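Local coordinates for protein argonaute 5 (Arabidopsis thaliana, PDB 4G0O) that probably recognises the 5' nucleotide of small RNAs through its MID domain, helping to sort them for gene regulation, at residues Glu30-Met44 / Leu116-Asn129. Numbering follows the deposited sequence.
Sequences EFCKQLIGMCVSKGM and LNKQYMENVALKIN
M121 and L35 illustrate how two crossing helices interlock: each is a knob in a hole of the other segment, the axes of helix 30-42 and helix 118-129 passing 8.8 Å apart at a signed angle of -65°. M121 enters the hole lined by F31, Q34, L35 and M38. Its chain, bent at chi3, carries the methyl obliquely against the F31 ring, M121 CE lying 3.4 Å from F31 CD2, while its sulfur makes an oblique Met-aromatic contact with the same ring. At that ring's edge, in its plane, comes L116 CD2, 3.7 Å from F31 CD2.

L35 answers among M121, V124, A125 and I128. L35 CD1 is 3.7 Å from V124 CG1 and meets I128 CD1 tip to tip. An alanine here removes both methyl branches and is likely to open a gap against V124 CG1 and I128 CD1. Within the MID domain, this pair packs beside the parallel sheet: C39 and I36 touch strand 45-46, while V124 and I128 touch strand 105-108.

The small side chain of A125 lets the backbones come close, C39 CA and A125 CA being 4.9 Å apart and A125 CB 3.6 Å from C39 SG. With CG opposite its backbone N (chi1 178°), M38 folds at chi2 and chi3, bringing M38 CE 3.7 Å from K118 O. One water O donates to Q34 OE1 and L116 O, 3.0 Å from each.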
loop_
_atom_site.group_PDB
_atom_site.type_symbol
_atom_site.label_atom_id
_atom_site.label_comp_id
_atom_site.label_asym_id
_atom_site.label_seq_id
_atom_site.Cartn_x
_atom_site.Cartn_y
_atom_site.Cartn_z
ATOM N N GLU A 30 -2.148 4.584 11.298
ATOM C CA GLU A 30 -0.857 5.041 11.790
ATOM C C GLU A 30 0.261 4.651 10.816
ATOM O O GLU A 30 1.095 5.489 10.449
ATOM C CB GLU A 30 -0.602 4.479 13.192
ATOM C CG GLU A 30 0.869 4.402 13.594
ATOM C CD GLU A 30 1.449 5.740 14.041
ATOM O OE1 GLU A 30 0.754 6.781 13.960
ATOM O OE2 GLU A 30 2.619 5.748 14.476
ATOM N N PHE A 31 0.252 3.387 10.384
ATOM C CA PHE A 31 1.244 2.881 9.433
ATOM C C PHE A 31 1.229 3.620 8.097
ATOM O O PHE A 31 2.275 3.946 7.554
ATOM C CB PHE A 31 1.054 1.384 9.173
ATOM C CG PHE A 31 1.859 0.876 8.018
ATOM C CD1 PHE A 31 1.265 0.643 6.787
ATOM C CD2 PHE A 31 3.217 0.660 8.155
ATOM C CE1 PHE A 31 2.002 0.191 5.714
ATOM C CE2 PHE A 31 3.968 0.208 7.086
ATOM C CZ PHE A 31 3.360 -0.032 5.863
ATOM N N CYS A 32 0.046 3.876 7.562
ATOM C CA CYS A 32 -0.041 4.609 6.310
ATOM C C CYS A 32 0.365 6.063 6.516
ATOM O O CYS A 32 0.899 6.693 5.607
ATOM C CB CYS A 32 -1.444 4.524 5.708
ATOM S SG CYS A 32 -1.860 2.907 5.013
ATOM N N LYS A 33 0.119 6.596 7.710
ATOM C CA LYS A 33 0.454 7.993 7.964
ATOM C C LYS A 33 1.968 8.186 7.915
ATOM O O LYS A 33 2.463 9.126 7.293
ATOM C CB LYS A 33 -0.119 8.479 9.298
ATOM C CG LYS A 33 0.291 9.913 9.648
ATOM C CD LYS A 33 -0.527 10.491 10.804
ATOM C CE LYS A 33 -1.855 11.093 10.335
ATOM N NZ LYS A 33 -2.906 10.073 10.028
ATOM N N GLN A 34 2.697 7.278 8.554
ATOM C CA GLN A 34 4.155 7.326 8.549
ATOM C C GLN A 34 4.759 6.953 7.190
ATOM O O GLN A 34 5.720 7.585 6.744
ATOM C CB GLN A 34 4.742 6.447 9.665
ATOM C CG GLN A 34 4.616 7.043 11.062
ATOM C CD GLN A 34 5.100 6.100 12.166
ATOM O OE1 GLN A 34 6.055 5.330 11.990
ATOM N NE2 GLN A 34 4.437 6.164 13.314
ATOM N N LEU A 35 4.195 5.937 6.535
ATOM C CA LEU A 35 4.715 5.456 5.251
ATOM C C LEU A 35 4.687 6.587 4.231
ATOM O O LEU A 35 5.686 6.856 3.562
ATOM C CB LEU A 35 3.893 4.272 4.745
ATOM C CG LEU A 35 4.623 3.122 4.040
ATOM C CD1 LEU A 35 3.649 2.372 3.194
ATOM C CD2 LEU A 35 5.841 3.564 3.210
ATOM N N ILE A 36 3.548 7.269 4.146
ATOM C CA ILE A 36 3.398 8.415 3.255
ATOM C C ILE A 36 4.371 9.553 3.586
ATOM O O ILE A 36 4.925 10.173 2.677
ATOM C CB ILE A 36 1.947 8.900 3.234
ATOM C CG1 ILE A 36 1.144 8.017 2.285
ATOM C CG2 ILE A 36 1.841 10.357 2.785
ATOM C CD1 ILE A 36 -0.339 8.102 2.508
ATOM N N GLY A 37 4.599 9.794 4.878
ATOM C CA GLY A 37 5.582 10.768 5.318
ATOM C C GLY A 37 6.975 10.388 4.848
ATOM O O GLY A 37 7.773 11.244 4.481
ATOM N N MET A 38 7.256 9.088 4.857
ATOM C CA MET A 38 8.516 8.551 4.349
ATOM C C MET A 38 8.594 8.636 2.810
ATOM O O MET A 38 9.626 9.024 2.260
ATOM C CB MET A 38 8.710 7.109 4.848
ATOM C CG MET A 38 9.971 6.416 4.357
ATOM S SD MET A 38 11.524 7.276 4.748
ATOM C CE MET A 38 11.668 6.998 6.528
ATOM N N CYS A 39 7.512 8.286 2.113
ATOM C CA CYS A 39 7.460 8.496 0.666
ATOM C C CYS A 39 7.730 9.966 0.353
ATOM O O CYS A 39 8.515 10.291 -0.536
ATOM C CB CYS A 39 6.089 8.099 0.093
ATOM S SG CYS A 39 5.754 6.295 -0.011
ATOM N N VAL A 40 7.077 10.856 1.094
ATOM C CA VAL A 40 7.162 12.281 0.797
ATOM C C VAL A 40 8.541 12.874 1.103
ATOM O O VAL A 40 9.088 13.625 0.299
ATOM C CB VAL A 40 6.034 13.081 1.475
ATOM C CG1 VAL A 40 6.407 14.559 1.588
ATOM C CG2 VAL A 40 4.736 12.907 0.676
ATOM N N SER A 41 9.118 12.510 2.243
ATOM C CA SER A 41 10.468 12.985 2.568
ATOM C C SER A 41 11.478 12.589 1.493
ATOM O O SER A 41 12.480 13.275 1.303
ATOM C CB SER A 41 10.935 12.446 3.921
ATOM O OG SER A 41 10.945 11.026 3.913
ATOM N N LYS A 42 11.216 11.488 0.788
ATOM C CA LYS A 42 12.169 10.997 -0.210
ATOM C C LYS A 42 11.940 11.569 -1.610
ATOM O O LYS A 42 12.780 11.387 -2.493
ATOM C CB LYS A 42 12.220 9.469 -0.237
ATOM C CG LYS A 42 12.711 8.848 1.072
ATOM C CD LYS A 42 13.041 7.366 0.920
ATOM C CE LYS A 42 14.558 7.129 0.915
ATOM N NZ LYS A 42 15.197 7.481 -0.381
ATOM N N GLY A 43 10.820 12.264 -1.811
ATOM C CA GLY A 43 10.613 13.000 -3.049
ATOM C C GLY A 43 9.252 12.855 -3.702
ATOM O O GLY A 43 8.963 13.543 -4.686
ATOM N N MET A 44 8.412 11.970 -3.176
ATOM C CA MET A 44 7.071 11.784 -3.741
ATOM C C MET A 44 6.143 12.879 -3.266
ATOM O O MET A 44 6.471 13.618 -2.327
ATOM C CB MET A 44 6.480 10.430 -3.351
ATOM C CG MET A 44 7.226 9.248 -3.926
ATOM S SD MET A 44 6.322 7.722 -3.647
ATOM C CE MET A 44 5.100 7.824 -4.971
ATOM N N LEU A 116 6.574 -1.013 12.571
ATOM C CA LEU A 116 6.773 0.373 12.137
ATOM C C LEU A 116 8.271 0.723 12.064
ATOM O O LEU A 116 8.703 1.798 12.505
ATOM C CB LEU A 116 6.024 1.351 13.045
ATOM C CG LEU A 116 4.494 1.367 12.952
ATOM C CD1 LEU A 116 3.895 2.193 14.077
ATOM C CD2 LEU A 116 4.028 1.908 11.593
ATOM N N ASN A 117 9.057 -0.210 11.535
ATOM C CA ASN A 117 10.477 0.023 11.351
ATOM C C ASN A 117 10.678 1.036 10.230
ATOM O O ASN A 117 10.112 0.903 9.145
ATOM C CB ASN A 117 11.228 -1.282 11.065
ATOM C CG ASN A 117 12.715 -1.174 11.404
ATOM O OD1 ASN A 117 13.302 -0.101 11.303
ATOM N ND2 ASN A 117 13.314 -2.275 11.836
ATOM N N LYS A 118 11.463 2.069 10.495
ATOM C CA LYS A 118 11.588 3.138 9.518
ATOM C C LYS A 118 12.431 2.761 8.292
ATOM O O LYS A 118 12.288 3.378 7.224
ATOM C CB LYS A 118 12.081 4.425 10.179
ATOM C CG LYS A 118 11.018 5.501 10.192
ATOM C CD LYS A 118 11.102 6.370 11.436
ATOM C CE LYS A 118 12.285 7.293 11.398
ATOM N NZ LYS A 118 12.243 8.180 12.612
ATOM N N GLN A 119 13.285 1.749 8.438
ATOM C CA GLN A 119 14.043 1.233 7.302
ATOM C C GLN A 119 13.173 0.328 6.422
ATOM O O GLN A 119 13.402 0.200 5.213
ATOM C CB GLN A 119 15.290 0.479 7.765
ATOM C CG GLN A 119 16.105 -0.149 6.632
ATOM C CD GLN A 119 16.726 0.885 5.676
ATOM O OE1 GLN A 119 16.027 1.529 4.880
ATOM N NE2 GLN A 119 18.047 1.031 5.744
ATOM N N TYR A 120 12.177 -0.305 7.033
ATOM C CA TYR A 120 11.222 -1.105 6.274
ATOM C C TYR A 120 10.386 -0.177 5.401
ATOM O O TYR A 120 10.181 -0.430 4.209
ATOM C CB TYR A 120 10.333 -1.912 7.222
ATOM C CG TYR A 120 9.123 -2.562 6.581
ATOM C CD1 TYR A 120 9.253 -3.689 5.787
ATOM C CD2 TYR A 120 7.841 -2.069 6.811
ATOM C CE1 TYR A 120 8.131 -4.309 5.216
ATOM C CE2 TYR A 120 6.716 -2.673 6.244
ATOM C CZ TYR A 120 6.869 -3.796 5.446
ATOM O OH TYR A 120 5.760 -4.407 4.878
ATOM N N MET A 121 9.932 0.917 5.998
ATOM C CA MET A 121 9.144 1.907 5.283
ATOM C C MET A 121 9.961 2.681 4.243
ATOM O O MET A 121 9.416 3.148 3.234
ATOM C CB MET A 121 8.464 2.839 6.276
ATOM C CG MET A 121 7.472 2.084 7.188
ATOM S SD MET A 121 6.919 3.115 8.545
ATOM C CE MET A 121 5.250 3.391 8.088
ATOM N N GLU A 122 11.260 2.823 4.483
ATOM C CA GLU A 122 12.138 3.364 3.451
ATOM C C GLU A 122 12.097 2.453 2.221
ATOM O O GLU A 122 11.829 2.909 1.113
ATOM C CB GLU A 122 13.571 3.521 3.975
ATOM C CG GLU A 122 14.525 4.119 2.954
ATOM C CD GLU A 122 15.817 4.658 3.569
ATOM O OE1 GLU A 122 15.869 4.865 4.809
ATOM O OE2 GLU A 122 16.775 4.872 2.796
ATOM N N ASN A 123 12.331 1.159 2.440
ATOM C CA ASN A 123 12.233 0.140 1.385
ATOM C C ASN A 123 10.896 0.118 0.639
ATOM O O ASN A 123 10.859 0.119 -0.590
ATOM C CB ASN A 123 12.501 -1.253 1.962
ATOM C CG ASN A 123 13.949 -1.466 2.303
ATOM O OD1 ASN A 123 14.778 -1.659 1.413
ATOM N ND2 ASN A 123 14.271 -1.448 3.595
ATOM N N VAL A 124 9.804 0.076 1.391
ATOM C CA VAL A 124 8.465 0.121 0.808
ATOM C C VAL A 124 8.237 1.399 0.011
ATOM O O VAL A 124 7.705 1.355 -1.102
ATOM C CB VAL A 124 7.390 -0.027 1.902
ATOM C CG1 VAL A 124 5.982 0.236 1.349
ATOM C CG2 VAL A 124 7.498 -1.405 2.535
ATOM N N ALA A 125 8.638 2.535 0.568
ATOM C CA ALA A 125 8.480 3.820 -0.120
ATOM C C ALA A 125 9.122 3.824 -1.515
ATOM O O ALA A 125 8.534 4.303 -2.474
ATOM C CB ALA A 125 9.040 4.961 0.731
ATOM N N LEU A 126 10.316 3.266 -1.630
ATOM C CA LEU A 126 11.004 3.238 -2.922
ATOM C C LEU A 126 10.302 2.268 -3.873
ATOM O O LEU A 126 10.206 2.531 -5.075
ATOM C CB LEU A 126 12.459 2.825 -2.740
ATOM C CG LEU A 126 13.375 3.846 -2.061
ATOM C CD1 LEU A 126 14.615 3.150 -1.498
ATOM C CD2 LEU A 126 13.763 4.941 -3.052
ATOM N N LYS A 127 9.820 1.149 -3.326
ATOM C CA LYS A 127 9.022 0.196 -4.096
ATOM C C LYS A 127 7.763 0.872 -4.611
ATOM O O LYS A 127 7.408 0.719 -5.766
ATOM C CB LYS A 127 8.653 -1.023 -3.248
ATOM C CG LYS A 127 9.847 -1.856 -2.762
ATOM C CD LYS A 127 9.385 -2.843 -1.697
ATOM C CE LYS A 127 10.498 -3.787 -1.253
ATOM N NZ LYS A 127 10.008 -4.736 -0.195
ATOM N N ILE A 128 7.100 1.639 -3.748
ATOM C CA ILE A 128 5.908 2.383 -4.151
ATOM C C ILE A 128 6.194 3.438 -5.226
ATOM O O ILE A 128 5.385 3.633 -6.116
ATOM C CB ILE A 128 5.201 3.020 -2.922
ATOM C CG1 ILE A 128 4.397 1.962 -2.158
ATOM C CG2 ILE A 128 4.276 4.151 -3.334
ATOM C CD1 ILE A 128 3.996 2.421 -0.776
ATOM N N ASN A 129 7.343 4.111 -5.151
ATOM C CA ASN A 129 7.692 5.134 -6.152
ATOM C C ASN A 129 7.796 4.580 -7.566
ATOM O O ASN A 129 7.263 5.162 -8.496
ATOM C CB ASN A 129 8.997 5.858 -5.795
ATOM C CG ASN A 129 9.291 7.030 -6.729
ATOM O OD1 ASN A 129 8.414 7.830 -7.023
ATOM N ND2 ASN A 129 10.528 7.117 -7.211
HETATM O O HOH W 1 8.369 4.587 13.672
#